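Local structure of uncharacterized hypothetical protein (4EI0) at residues P29-N34 with M151-N156; L240-L245 with S306-K311; E276-W281 with V293-A298. The protein is of unknown function and belongs to the DUF4466 family, a predominantly beta-sheet protein found here in the gut bacterium Parabacteroides merdae. All blocks are in the same frame, centred on the assembly; numbering follows the deposited sequence.

Interaction 1. Residues P29-N34 with M151-N156; sequences PNIVGN and MDMAKN
I31 and the selenomethionines M151 and M153 form an apolar contact near the chain's geometric centre, where the loop between strands 17-22 and 35-43 meets strand 152-159, outermost within this chain in the sheet that also holds 302-311, joining an N-terminal sheet to a later one. No direct hydrogen bond crosses it. The selenomethionine CE methyls do most of the touching. The I31 side chain meets both: its CD1 lies 3.6 Å from M153 CE and 4.0 Å from M151 CE, crossing M153 at about a right angle. M151 CE also reaches the ring of P29, 3.7 Å from CB. M153 is extended as far as SE, with CG anti to the backbone N (chi1 170°), and bends at chi3 (62°), bringing CE to 3.3 Å from N34 ND2. A type II turn from I31 to N34, closed by N34 N to I31 O, shapes the loop, and G33 takes its positive-phi position. One water bridges the backbones, accepting from V32 N and donating to M151 O at 2.7 Å. Around these side chains, helix 243-246 contributes Q244 against I31 and M153, helix 256-261 packs D256 and F259 on M151, and K308 of strand 302-311 touches I31 and M151.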
ATOM      1  N   PRO B  29     -16.574 -23.287  11.229  1.00 52.20           N
ATOM      2  CA  PRO B  29     -16.949 -23.097  12.619  1.00 50.99           C
ATOM      3  C   PRO B  29     -15.804 -22.492  13.449  1.00 40.20           C
ATOM      4  O   PRO B  29     -14.632 -22.771  13.202  1.00 43.83           O
ATOM      5  CB  PRO B  29     -17.275 -24.501  13.115  1.00 50.16           C
ATOM      6  CG  PRO B  29     -17.393 -25.342  11.907  1.00 58.35           C
ATOM      7  CD  PRO B  29     -16.519 -24.709  10.867  1.00 45.21           C
ATOM      8  N   ASN B  30     -16.197 -21.720  14.458  1.00 43.62           N
ATOM      9  CA  ASN B  30     -15.303 -21.015  15.352  1.00 37.73           C
ATOM     10  C   ASN B  30     -15.118 -21.937  16.597  1.00 43.33           C
ATOM     11  O   ASN B  30     -16.023 -22.045  17.426  1.00 40.48           O
ATOM     12  CB  ASN B  30     -15.952 -19.692  15.763  1.00 39.67           C
ATOM     13  CG  ASN B  30     -16.154 -18.743  14.608  1.00 48.28           C
ATOM     14  OD1 ASN B  30     -15.228 -18.510  13.840  1.00 48.72           O
ATOM     15  ND2 ASN B  30     -17.344 -18.155  14.510  1.00 39.68           N
ATOM     16  N   ILE B  31     -13.964 -22.602  16.656  1.00 41.14           N
ATOM     17  CA  ILE B  31     -13.616 -23.603  17.644  1.00 38.20           C
ATOM     18  C   ILE B  31     -12.625 -23.020  18.682  1.00 38.14           C
ATOM     19  O   ILE B  31     -11.630 -22.358  18.338  1.00 37.33           O
ATOM     20  CB  ILE B  31     -12.999 -24.852  16.951  1.00 37.23           C
ATOM     21  CG1 ILE B  31     -14.036 -25.486  16.011  1.00 43.74           C
ATOM     22  CG2 ILE B  31     -12.609 -25.938  17.996  1.00 42.10           C
ATOM     23  CD1 ILE B  31     -13.425 -26.463  15.017  1.00 43.54           C
ATOM     24  N   VAL B  32     -12.884 -23.298  19.944  1.00 41.51           N
ATOM     25  CA  VAL B  32     -11.986 -22.953  21.053  1.00 39.00           C
ATOM     26  C   VAL B  32     -10.529 -23.273  20.746  1.00 49.47           C
ATOM     27  O   VAL B  32     -10.232 -24.305  20.143  1.00 39.62           O
ATOM     28  CB  VAL B  32     -12.443 -23.605  22.386  1.00 47.74           C
ATOM     29  CG1 VAL B  32     -11.414 -23.360  23.484  1.00 40.49           C
ATOM     30  CG2 VAL B  32     -13.810 -23.028  22.806  1.00 37.08           C
ATOM     31  N   GLY B  33      -9.635 -22.337  21.082  1.00 40.98           N
ATOM     32  CA  GLY B  33      -8.221 -22.515  20.782  1.00 40.11           C
ATOM     33  C   GLY B  33      -7.841 -21.975  19.418  1.00 44.28           C
ATOM     34  O   GLY B  33      -6.694 -21.757  19.181  1.00 41.39           O
ATOM     35  N   ASN B  34      -8.788 -21.760  18.516  1.00 40.39           N
ATOM     36  CA  ASN B  34      -8.463 -21.262  17.148  1.00 41.05           C
ATOM     37  C   ASN B  34      -8.644 -19.729  17.137  1.00 39.75           C
ATOM     38  O   ASN B  34      -9.180 -19.110  18.051  1.00 43.16           O
ATOM     39  CB  ASN B  34      -9.453 -21.824  16.078  1.00 44.74           C
ATOM     40  CG  ASN B  34      -9.080 -23.205  15.563  1.00 49.68           C
ATOM     41  OD1 ASN B  34      -8.101 -23.758  15.966  1.00 42.94           O
ATOM     42  ND2 ASN B  34      -9.907 -23.765  14.664  1.00 55.15           N
HETATM   43  N   MSE B 151     -17.623 -27.654  19.924  1.00 40.63           N
HETATM   44  CA  MSE B 151     -16.723 -28.750  19.576  1.00 39.42           C
HETATM   45  C   MSE B 151     -15.333 -28.565  20.154  1.00 40.74           C
HETATM   46  O   MSE B 151     -14.893 -27.446  20.422  1.00 42.89           O
HETATM   47  CB  MSE B 151     -16.604 -28.900  18.061  1.00 42.23           C
HETATM   48  CG  MSE B 151     -17.828 -29.409  17.384  1.00 44.26           C
HETATM   49 SE   MSE B 151     -17.612 -29.628  15.438  0.75 43.58          SE
HETATM   50  CE  MSE B 151     -17.192 -27.714  15.034  1.00 46.57           C
ATOM     51  N   ASP B 152     -14.671 -29.695  20.363  1.00 39.74           N
ATOM     52  CA  ASP B 152     -13.233 -29.785  20.556  1.00 41.36           C
ATOM     53  C   ASP B 152     -12.623 -30.373  19.322  1.00 40.83           C
ATOM     54  O   ASP B 152     -13.274 -31.162  18.615  1.00 43.61           O
ATOM     55  CB  ASP B 152     -12.904 -30.703  21.720  1.00 45.17           C
ATOM     56  CG  ASP B 152     -13.074 -30.024  23.079  1.00 52.25           C
ATOM     57  OD1 ASP B 152     -12.389 -29.021  23.328  1.00 46.43           O
ATOM     58  OD2 ASP B 152     -13.887 -30.507  23.906  1.00 51.53           O
HETATM   59  N   MSE B 153     -11.374 -30.015  19.050  1.00 43.07           N
HETATM   60  CA  MSE B 153     -10.649 -30.562  17.929  1.00 44.20           C
HETATM   61  C   MSE B 153      -9.180 -30.843  18.263  1.00 50.46           C
HETATM   62  O   MSE B 153      -8.515 -30.022  18.888  1.00 45.73           O
HETATM   63  CB  MSE B 153     -10.760 -29.558  16.763  1.00 39.19           C
HETATM   64  CG  MSE B 153      -9.868 -29.935  15.669  1.00 47.72           C
HETATM   65 SE   MSE B 153     -10.256 -28.905  14.037  0.75 51.84          SE
HETATM   66  CE  MSE B 153      -9.875 -27.039  14.641  1.00 42.58           C
ATOM     67  N   ALA B 154      -8.664 -31.987  17.825  1.00 42.91           N
ATOM     68  CA  ALA B 154      -7.246 -32.378  18.051  1.00 42.36           C
ATOM     69  C   ALA B 154      -6.740 -32.863  16.699  1.00 50.02           C
ATOM     70  O   ALA B 154      -7.391 -33.710  16.070  1.00 48.53           O
ATOM     71  CB  ALA B 154      -7.184 -33.482  19.089  1.00 42.20           C
ATOM     72  N   LYS B 155      -5.608 -32.346  16.222  1.00 40.11           N
ATOM     73  CA  LYS B 155      -5.130 -32.652  14.897  1.00 48.40           C
ATOM     74  C   LYS B 155      -3.792 -33.347  14.905  1.00 54.66           C
ATOM     75  O   LYS B 155      -2.995 -33.165  15.803  1.00 49.95           O
ATOM     76  CB  LYS B 155      -4.995 -31.391  14.059  1.00 55.59           C
ATOM     77  CG  LYS B 155      -6.291 -30.681  13.792  1.00 53.08           C
ATOM     78  CD  LYS B 155      -6.031 -29.339  13.134  1.00 58.30           C
ATOM     79  CE  LYS B 155      -5.429 -29.541  11.738  1.00 72.83           C
ATOM     80  NZ  LYS B 155      -5.529 -28.301  10.924  1.00 78.58           N
ATOM     81  N   ASN B 156      -3.593 -34.177  13.892  1.00 51.20           N
ATOM     82  CA  ASN B 156      -2.329 -34.821  13.600  1.00 53.33           C
ATOM     83  C   ASN B 156      -1.729 -35.549  14.759  1.00 56.32           C
ATOM     84  O   ASN B 156      -0.585 -35.335  15.099  1.00 56.50           O
ATOM     85  CB  ASN B 156      -1.364 -33.792  13.000  1.00 66.17           C
ATOM     86  CG  ASN B 156      -1.953 -33.114  11.772  1.00 59.30           C
ATOM     87  OD1 ASN B 156      -2.078 -31.886  11.727  1.00 65.39           O
ATOM     88  ND2 ASN B 156      -2.394 -33.908  10.809  1.00 58.84           N
TER
HETATM   89  O   HOH W   1     -15.406 -24.766  20.278  1.00 41.08           O

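Interaction 2. Residues L240-L245 with S306-K311; sequences LQDRQL and SVKRYK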
ATOM      1  N   LEU B 240     -14.719 -38.490   3.412  1.00 43.25           N
ATOM      2  CA  LEU B 240     -15.480 -37.421   4.040  1.00 44.09           C
ATOM      3  C   LEU B 240     -14.500 -36.462   4.683  1.00 49.21           C
ATOM      4  O   LEU B 240     -13.938 -36.711   5.744  1.00 53.72           O
ATOM      5  CB  LEU B 240     -16.494 -37.919   5.079  1.00 52.06           C
ATOM      6  CG  LEU B 240     -17.227 -36.793   5.829  1.00 55.10           C
ATOM      7  CD1 LEU B 240     -18.089 -36.071   4.818  1.00 59.50           C
ATOM      8  CD2 LEU B 240     -18.098 -37.282   6.957  1.00 59.73           C
ATOM      9  N   GLN B 241     -14.259 -35.353   4.026  1.00 50.66           N
ATOM     10  CA  GLN B 241     -13.104 -34.566   4.398  1.00 58.87           C
ATOM     11  C   GLN B 241     -13.658 -33.345   5.090  1.00 58.97           C
ATOM     12  O   GLN B 241     -14.784 -32.931   4.878  1.00 56.42           O
ATOM     13  CB  GLN B 241     -12.148 -34.280   3.220  1.00 65.49           C
ATOM     14  CG  GLN B 241     -11.420 -35.567   2.795  1.00 71.04           C
ATOM     15  CD  GLN B 241     -10.280 -35.413   1.779  1.00 80.69           C
ATOM     16  OE1 GLN B 241      -9.146 -35.790   2.061  1.00 96.63           O
ATOM     17  NE2 GLN B 241     -10.577 -34.881   0.600  1.00 62.26           N
ATOM     18  N   ASP B 242     -12.889 -32.842   6.006  1.00 52.15           N
ATOM     19  CA  ASP B 242     -13.276 -31.682   6.713  1.00 53.56           C
ATOM     20  C   ASP B 242     -12.082 -30.750   6.543  1.00 54.84           C
ATOM     21  O   ASP B 242     -10.924 -31.164   6.700  1.00 47.48           O
ATOM     22  CB  ASP B 242     -13.540 -32.090   8.158  1.00 57.47           C
ATOM     23  CG  ASP B 242     -13.761 -30.903   9.062  1.00 52.66           C
ATOM     24  OD1 ASP B 242     -12.810 -30.146   9.295  1.00 50.46           O
ATOM     25  OD2 ASP B 242     -14.910 -30.718   9.494  1.00 52.09           O
ATOM     26  N   ARG B 243     -12.353 -29.511   6.201  1.00 52.79           N
ATOM     27  CA  ARG B 243     -11.265 -28.578   5.852  1.00 55.78           C
ATOM     28  C   ARG B 243     -10.361 -28.294   7.066  1.00 50.59           C
ATOM     29  O   ARG B 243      -9.145 -28.145   6.927  1.00 60.98           O
ATOM     30  CB  ARG B 243     -11.849 -27.258   5.307  1.00 59.13           C
ATOM     31  CG  ARG B 243     -11.121 -26.586   4.141  1.00 73.15           C
ATOM     32  CD  ARG B 243      -9.603 -26.635   4.253  1.00 90.04           C
ATOM     33  NE  ARG B 243      -8.945 -25.705   3.328  1.00118.22           N
ATOM     34  CZ  ARG B 243      -7.664 -25.334   3.406  1.00128.70           C
ATOM     35  NH1 ARG B 243      -6.870 -25.770   4.384  1.00122.98           N
ATOM     36  NH2 ARG B 243      -7.178 -24.495   2.500  1.00131.08           N
ATOM     37  N   GLN B 244     -10.941 -28.289   8.255  1.00 48.34           N
ATOM     38  CA  GLN B 244     -10.157 -28.052   9.472  1.00 45.63           C
ATOM     39  C   GLN B 244      -9.357 -29.264   9.847  1.00 48.89           C
ATOM     40  O   GLN B 244      -8.259 -29.157  10.344  1.00 47.70           O
ATOM     41  CB  GLN B 244     -11.076 -27.606  10.629  1.00 51.80           C
ATOM     42  CG  GLN B 244     -11.682 -26.267  10.347  1.00 52.60           C
ATOM     43  CD  GLN B 244     -12.799 -25.850  11.282  1.00 51.09           C
ATOM     44  OE1 GLN B 244     -13.743 -26.602  11.546  1.00 47.32           O
ATOM     45  NE2 GLN B 244     -12.782 -24.579  11.661  1.00 44.44           N
ATOM     46  N   LEU B 245      -9.909 -30.455   9.639  1.00 49.69           N
ATOM     47  CA  LEU B 245      -9.180 -31.655  10.033  1.00 47.86           C
ATOM     48  C   LEU B 245      -8.117 -32.113   9.026  1.00 51.99           C
ATOM     49  O   LEU B 245      -7.174 -32.795   9.412  1.00 45.76           O
ATOM     50  CB  LEU B 245     -10.166 -32.815  10.300  1.00 48.23           C
ATOM     51  CG  LEU B 245     -11.132 -32.669  11.483  1.00 43.30           C
ATOM     52  CD1 LEU B 245     -12.112 -33.809  11.403  1.00 47.95           C
ATOM     53  CD2 LEU B 245     -10.394 -32.683  12.789  1.00 37.90           C
ATOM     54  N   SER B 306      -6.914 -37.067  13.056  1.00 41.91           N
ATOM     55  CA  SER B 306      -7.422 -35.807  13.557  1.00 48.06           C
ATOM     56  C   SER B 306      -8.901 -35.993  13.937  1.00 46.34           C
ATOM     57  O   SER B 306      -9.613 -36.705  13.265  1.00 41.68           O
ATOM     58  CB  SER B 306      -7.299 -34.763  12.469  1.00 46.04           C
ATOM     59  OG  SER B 306      -5.935 -34.646  12.071  1.00 51.57           O
ATOM     60  N   VAL B 307      -9.367 -35.342  14.991  1.00 43.73           N
ATOM     61  CA  VAL B 307     -10.696 -35.654  15.589  1.00 38.71           C
ATOM     62  C   VAL B 307     -11.412 -34.385  15.951  1.00 37.55           C
ATOM     63  O   VAL B 307     -10.803 -33.471  16.503  1.00 41.09           O
ATOM     64  CB  VAL B 307     -10.529 -36.533  16.859  1.00 40.35           C
ATOM     65  CG1 VAL B 307     -11.858 -36.807  17.577  1.00 33.93           C
ATOM     66  CG2 VAL B 307      -9.774 -37.812  16.550  1.00 36.64           C
ATOM     67  N   LYS B 308     -12.684 -34.300  15.580  1.00 40.97           N
ATOM     68  CA  LYS B 308     -13.634 -33.374  16.149  1.00 43.59           C
ATOM     69  C   LYS B 308     -14.504 -34.146  17.110  1.00 44.34           C
ATOM     70  O   LYS B 308     -14.886 -35.285  16.822  1.00 42.47           O
ATOM     71  CB  LYS B 308     -14.490 -32.742  15.097  1.00 37.59           C
ATOM     72  CG  LYS B 308     -13.816 -31.571  14.413  1.00 44.78           C
ATOM     73  CD  LYS B 308     -14.600 -31.017  13.247  1.00 46.10           C
ATOM     74  CE  LYS B 308     -14.026 -29.698  12.708  1.00 41.52           C
ATOM     75  NZ  LYS B 308     -14.829 -29.158  11.583  1.00 40.90           N
ATOM     76  N   ARG B 309     -14.755 -33.559  18.279  1.00 35.96           N
ATOM     77  CA  ARG B 309     -15.654 -34.197  19.312  1.00 38.78           C
ATOM     78  C   ARG B 309     -16.724 -33.211  19.745  1.00 41.68           C
ATOM     79  O   ARG B 309     -16.473 -32.004  19.813  1.00 42.04           O
ATOM     80  CB  ARG B 309     -14.820 -34.638  20.500  1.00 45.96           C
ATOM     81  CG  ARG B 309     -15.594 -35.392  21.578  1.00 48.17           C
ATOM     82  CD  ARG B 309     -14.807 -35.614  22.856  1.00 41.52           C
ATOM     83  NE  ARG B 309     -14.542 -34.374  23.553  1.00 39.56           N
ATOM     84  CZ  ARG B 309     -13.922 -34.265  24.729  1.00 43.67           C
ATOM     85  NH1 ARG B 309     -13.519 -35.337  25.387  1.00 41.10           N
ATOM     86  NH2 ARG B 309     -13.713 -33.051  25.248  1.00 42.71           N
ATOM     87  N   TYR B 310     -17.927 -33.714  20.027  1.00 40.48           N
ATOM     88  CA  TYR B 310     -19.057 -32.892  20.410  1.00 35.24           C
ATOM     89  C   TYR B 310     -19.760 -33.582  21.596  1.00 47.07           C
ATOM     90  O   TYR B 310     -20.104 -34.763  21.522  1.00 42.08           O
ATOM     91  CB  TYR B 310     -20.018 -32.747  19.209  1.00 38.40           C
ATOM     92  CG  TYR B 310     -21.281 -31.947  19.473  1.00 35.04           C
ATOM     93  CD1 TYR B 310     -21.293 -30.607  19.335  1.00 42.00           C
ATOM     94  CD2 TYR B 310     -22.442 -32.569  19.901  1.00 42.91           C
ATOM     95  CE1 TYR B 310     -22.444 -29.865  19.587  1.00 49.55           C
ATOM     96  CE2 TYR B 310     -23.586 -31.857  20.162  1.00 53.37           C
ATOM     97  CZ  TYR B 310     -23.569 -30.485  20.022  1.00 45.58           C
ATOM     98  OH  TYR B 310     -24.697 -29.747  20.256  1.00 49.02           O
ATOM     99  N   LYS B 311     -19.935 -32.841  22.674  1.00 40.45           N
ATOM    100  CA  LYS B 311     -20.632 -33.313  23.854  1.00 47.32           C
ATOM    101  C   LYS B 311     -22.129 -33.173  23.692  1.00 52.71           C
ATOM    102  O   LYS B 311     -22.665 -32.060  23.546  1.00 51.56           O
ATOM    103  CB  LYS B 311     -20.207 -32.530  25.102  1.00 44.66           C
ATOM    104  CG  LYS B 311     -20.784 -33.167  26.399  1.00 52.09           C
ATOM    105  CD  LYS B 311     -20.869 -32.214  27.573  1.00 61.58           C
ATOM    106  CE  LYS B 311     -20.024 -32.653  28.757  1.00 75.99           C
ATOM    107  NZ  LYS B 311     -18.834 -31.756  28.902  1.00 83.30           N
TER
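S306, at the start of the 306-311 segment, lies beside L245 of the short helix 243-246, its CB 3.7 Å from L245 CD2. S306 OG is hydrogen-bonded to N296 OD1 of the neighbouring strand. At V307 the contact passes to the backbone: V307 CB is directed away from 240-245, while L245 CD2 rests 3.6 Å from V307 N. K308 then carries the polar part of the contact. Its aliphatic chain runs obliquely past L245, with CG 3.9 Å from L245 CD2, and stays extended to the ammonium. NZ gives a hydrogen bond of 2.6 Å to D242 OD2, within a salt bridge, meeting the oxygen on its syn side and 20° out of the carboxylate plane. A second bond, 2.8 Å to Q244 OE1, arrives in the carbonyl plane from a lysine that crosses the glutamine at about a right angle. D242 is also the N-cap of the helix: OD1 accepts from L245 N on its anti side and, weakly, from Q244 N. The aspartate therefore uses one oxygen for the helix start and the other for the lysine. I254 joins the group, its O accepting from K308 NZ and its N donating to D242 OD2. In this buried setting, three acceptors around NZ would be expected to favour a charged lysine, with the D242 carboxylate balancing that charge and linking it to the helix cap.

Interaction 3. Residues E276-W281 with V293-A298; sequences EEAGAW and VYINKA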
ATOM      1  N   GLU B 276      -5.742 -43.815   4.478  1.00 46.20           N
ATOM      2  CA  GLU B 276      -5.778 -42.414   4.282  1.00 48.03           C
ATOM      3  C   GLU B 276      -7.158 -42.006   3.702  1.00 45.01           C
ATOM      4  O   GLU B 276      -7.645 -42.622   2.776  1.00 44.21           O
ATOM      5  CB  GLU B 276      -4.649 -42.034   3.351  1.00 55.20           C
ATOM      6  CG  GLU B 276      -4.551 -40.548   3.065  1.00 66.35           C
ATOM      7  CD  GLU B 276      -3.216 -40.158   2.428  1.00 80.40           C
ATOM      8  OE1 GLU B 276      -2.287 -40.991   2.383  1.00 72.07           O
ATOM      9  OE2 GLU B 276      -3.103 -39.001   1.978  1.00 67.27           O
ATOM     10  N   GLU B 277      -7.764 -40.983   4.290  1.00 43.63           N
ATOM     11  CA  GLU B 277      -9.076 -40.405   3.914  1.00 54.04           C
ATOM     12  C   GLU B 277     -10.252 -41.180   4.464  1.00 50.75           C
ATOM     13  O   GLU B 277     -11.382 -40.719   4.381  1.00 46.97           O
ATOM     14  CB  GLU B 277      -9.265 -40.196   2.392  1.00 53.88           C
ATOM     15  CG  GLU B 277      -8.320 -39.171   1.803  1.00 51.44           C
ATOM     16  CD  GLU B 277      -8.782 -38.663   0.420  1.00 62.51           C
ATOM     17  OE1 GLU B 277      -9.998 -38.414   0.182  1.00 52.88           O
ATOM     18  OE2 GLU B 277      -7.913 -38.496  -0.455  1.00 68.88           O
ATOM     19  N   ALA B 278     -10.001 -42.331   5.061  1.00 46.81           N
ATOM     20  CA  ALA B 278     -11.049 -43.038   5.759  1.00 45.26           C
ATOM     21  C   ALA B 278     -11.427 -42.264   7.020  1.00 45.91           C
ATOM     22  O   ALA B 278     -10.780 -41.302   7.421  1.00 43.39           O
ATOM     23  CB  ALA B 278     -10.659 -44.493   6.052  1.00 44.23           C
ATOM     24  N   GLY B 279     -12.539 -42.640   7.606  1.00 45.62           N
ATOM     25  CA  GLY B 279     -13.034 -41.951   8.782  1.00 45.14           C
ATOM     26  C   GLY B 279     -13.982 -42.840   9.561  1.00 43.42           C
ATOM     27  O   GLY B 279     -14.393 -43.892   9.061  1.00 45.01           O
ATOM     28  N   ALA B 280     -14.335 -42.387  10.754  1.00 43.93           N
ATOM     29  CA  ALA B 280     -15.303 -43.089  11.555  1.00 44.95           C
ATOM     30  C   ALA B 280     -16.088 -42.118  12.399  1.00 38.84           C
ATOM     31  O   ALA B 280     -15.511 -41.292  13.161  1.00 43.49           O
ATOM     32  CB  ALA B 280     -14.596 -44.079  12.426  1.00 44.16           C
ATOM     33  N   TRP B 281     -17.394 -42.132  12.271  1.00 42.63           N
ATOM     34  CA  TRP B 281     -18.259 -41.457  13.261  1.00 42.56           C
ATOM     35  C   TRP B 281     -18.350 -42.340  14.474  1.00 45.24           C
ATOM     36  O   TRP B 281     -18.569 -43.520  14.337  1.00 49.29           O
ATOM     37  CB  TRP B 281     -19.651 -41.263  12.761  1.00 48.42           C
ATOM     38  CG  TRP B 281     -19.763 -40.334  11.577  1.00 43.25           C
ATOM     39  CD1 TRP B 281     -19.900 -40.684  10.253  1.00 48.55           C
ATOM     40  CD2 TRP B 281     -19.842 -38.895  11.599  1.00 44.47           C
ATOM     41  NE1 TRP B 281     -20.033 -39.579   9.473  1.00 52.03           N
ATOM     42  CE2 TRP B 281     -19.993 -38.472  10.221  1.00 40.44           C
ATOM     43  CE3 TRP B 281     -19.774 -37.944  12.582  1.00 42.51           C
ATOM     44  CZ2 TRP B 281     -20.105 -37.151   9.868  1.00 41.64           C
ATOM     45  CZ3 TRP B 281     -19.847 -36.602  12.206  1.00 46.39           C
ATOM     46  CH2 TRP B 281     -20.006 -36.220  10.865  1.00 46.61           C
ATOM     47  N   VAL B 293     -13.456 -39.248  13.680  1.00 36.31           N
ATOM     48  CA  VAL B 293     -12.032 -39.554  13.594  1.00 40.31           C
ATOM     49  C   VAL B 293     -11.638 -39.640  12.105  1.00 48.42           C
ATOM     50  O   VAL B 293     -12.244 -40.386  11.345  1.00 45.77           O
ATOM     51  CB  VAL B 293     -11.744 -40.894  14.259  1.00 43.31           C
ATOM     52  CG1 VAL B 293     -10.226 -41.186  14.216  1.00 41.76           C
ATOM     53  CG2 VAL B 293     -12.361 -40.919  15.653  1.00 42.70           C
ATOM     54  N   TYR B 294     -10.693 -38.802  11.672  1.00 47.00           N
ATOM     55  CA  TYR B 294     -10.295 -38.731  10.257  1.00 41.09           C
ATOM     56  C   TYR B 294      -8.900 -39.279  10.155  1.00 46.29           C
ATOM     57  O   TYR B 294      -8.053 -38.915  10.948  1.00 49.75           O
ATOM     58  CB  TYR B 294     -10.342 -37.277   9.742  1.00 43.52           C
ATOM     59  CG  TYR B 294      -9.842 -37.164   8.323  1.00 43.54           C
ATOM     60  CD1 TYR B 294     -10.604 -37.652   7.290  1.00 47.34           C
ATOM     61  CD2 TYR B 294      -8.609 -36.601   8.024  1.00 49.72           C
ATOM     62  CE1 TYR B 294     -10.185 -37.571   5.969  1.00 45.62           C
ATOM     63  CE2 TYR B 294      -8.157 -36.529   6.713  1.00 51.65           C
ATOM     64  CZ  TYR B 294      -8.961 -36.990   5.683  1.00 47.85           C
ATOM     65  OH  TYR B 294      -8.545 -37.012   4.380  1.00 52.97           O
ATOM     66  N   ILE B 295      -8.662 -40.163   9.204  1.00 44.67           N
ATOM     67  CA  ILE B 295      -7.333 -40.738   8.975  1.00 43.77           C
ATOM     68  C   ILE B 295      -6.577 -39.873   7.978  1.00 44.81           C
ATOM     69  O   ILE B 295      -6.817 -39.949   6.780  1.00 53.87           O
ATOM     70  CB  ILE B 295      -7.398 -42.187   8.472  1.00 47.30           C
ATOM     71  CG1 ILE B 295      -8.316 -43.066   9.352  1.00 48.62           C
ATOM     72  CG2 ILE B 295      -6.002 -42.802   8.345  1.00 44.47           C
ATOM     73  CD1 ILE B 295      -8.031 -43.125  10.824  1.00 46.00           C
ATOM     74  N   ASN B 296      -5.679 -39.019   8.458  1.00 40.41           N
ATOM     75  CA  ASN B 296      -4.902 -38.132   7.595  1.00 45.73           C
ATOM     76  C   ASN B 296      -3.907 -38.909   6.719  1.00 51.18           C
ATOM     77  O   ASN B 296      -3.735 -38.590   5.545  1.00 54.92           O
ATOM     78  CB  ASN B 296      -4.100 -37.094   8.421  1.00 48.48           C
ATOM     79  CG  ASN B 296      -4.970 -36.195   9.261  1.00 44.64           C
ATOM     80  OD1 ASN B 296      -5.113 -36.421  10.463  1.00 51.40           O
ATOM     81  ND2 ASN B 296      -5.480 -35.124   8.675  1.00 45.41           N
ATOM     82  N   LYS B 297      -3.307 -39.956   7.286  1.00 49.66           N
ATOM     83  CA  LYS B 297      -2.213 -40.741   6.647  1.00 54.60           C
ATOM     84  C   LYS B 297      -2.152 -42.099   7.313  1.00 51.71           C
ATOM     85  O   LYS B 297      -2.515 -42.201   8.490  1.00 58.70           O
ATOM     86  CB  LYS B 297      -0.858 -40.056   6.887  1.00 60.15           C
ATOM     87  CG  LYS B 297      -0.604 -38.722   6.199  1.00 68.03           C
ATOM     88  CD  LYS B 297       0.820 -38.221   6.486  1.00 89.76           C
ATOM     89  CE  LYS B 297       0.960 -37.664   7.907  1.00 97.76           C
ATOM     90  NZ  LYS B 297       2.163 -38.177   8.629  1.00 75.84           N
ATOM     91  N   ALA B 298      -1.731 -43.140   6.599  1.00 48.90           N
ATOM     92  CA  ALA B 298      -1.595 -44.448   7.214  1.00 52.94           C
ATOM     93  C   ALA B 298      -0.559 -45.268   6.464  1.00 61.55           C
ATOM     94  O   ALA B 298      -0.664 -45.413   5.267  1.00 72.94           O
ATOM     95  CB  ALA B 298      -2.935 -45.212   7.256  1.00 55.76           C
TER
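Y294 and E277 lie side by side and point the same way, the tyrosine ring tilted 40° from the carboxylate plane. With CG anti to the backbone N (chi1 176°), the ring leans along the neighbouring strand: CD1 comes to 3.7 Å from A278 O, CE1 approaches E277 CA obliquely, and OH lies 3.4 Å from E277 CG. The polar partner of that hydroxyl is Q241 OE1, while N296 ND2, hydrogen-bonded to L245 O, sits in plane at the ring edge, its OD1 bound to S306. Opposite Y294 on the partner strand is G279, the two forming a non-hydrogen-bonded antiparallel pair, with G279 CA making a CA-H...O contact to V293 O. A280 and V293 point to the other face and form the adjacent hydrogen-bonded pair, joined both ways between their backbones; V293 N to A280 O is 2.9 Å and nearly straight at 174°. I295 turns CG1 over the A278 carbonyl, 3.6 Å from its O, and towards A278 CB, while I295 N donates to A278 O at 3.0 Å. Beyond the regular pairs, E277 N donates a hydrogen bond to I295 O, and E276 lays CG 3.3 Å from N296 O. There N296 and K297 form a classic beta bulge opposite T304. Replacing Y294 with an alanine would probably leave Q241 OE1 without this hydroxyl partner and open a gap beside E277 and A278. Backbone bonds thus set the register of the antiparallel hairpin 278-283/289-299 and hold the residues just before it, while Y294 packs on E277 and A278 and its hydroxyl ties the hairpin to 240-245.

How the interactions relate
Strands 152-159, 302-311, 289-299 and 278-283 are successive neighbours in one antiparallel sheet, and the three contacts follow that order. Interactions 1 and 2, about 8 Å apart between centres, share a strand border: A154 O probably accepts from V307 N, and D152 OD2 forms a salt bridge with R309 NH2 at 2.9 Å. K155 also joins them, its NZ lying 2.9 Å from Q244 O. Interaction 3 lies about 10 Å from interaction 2 between centres, and there L240 CD2 packs 3.5 Å from W281 CZ2. Interactions 1 and 3 stand about 17 Å apart between centres and meet loosely through N156 and N296.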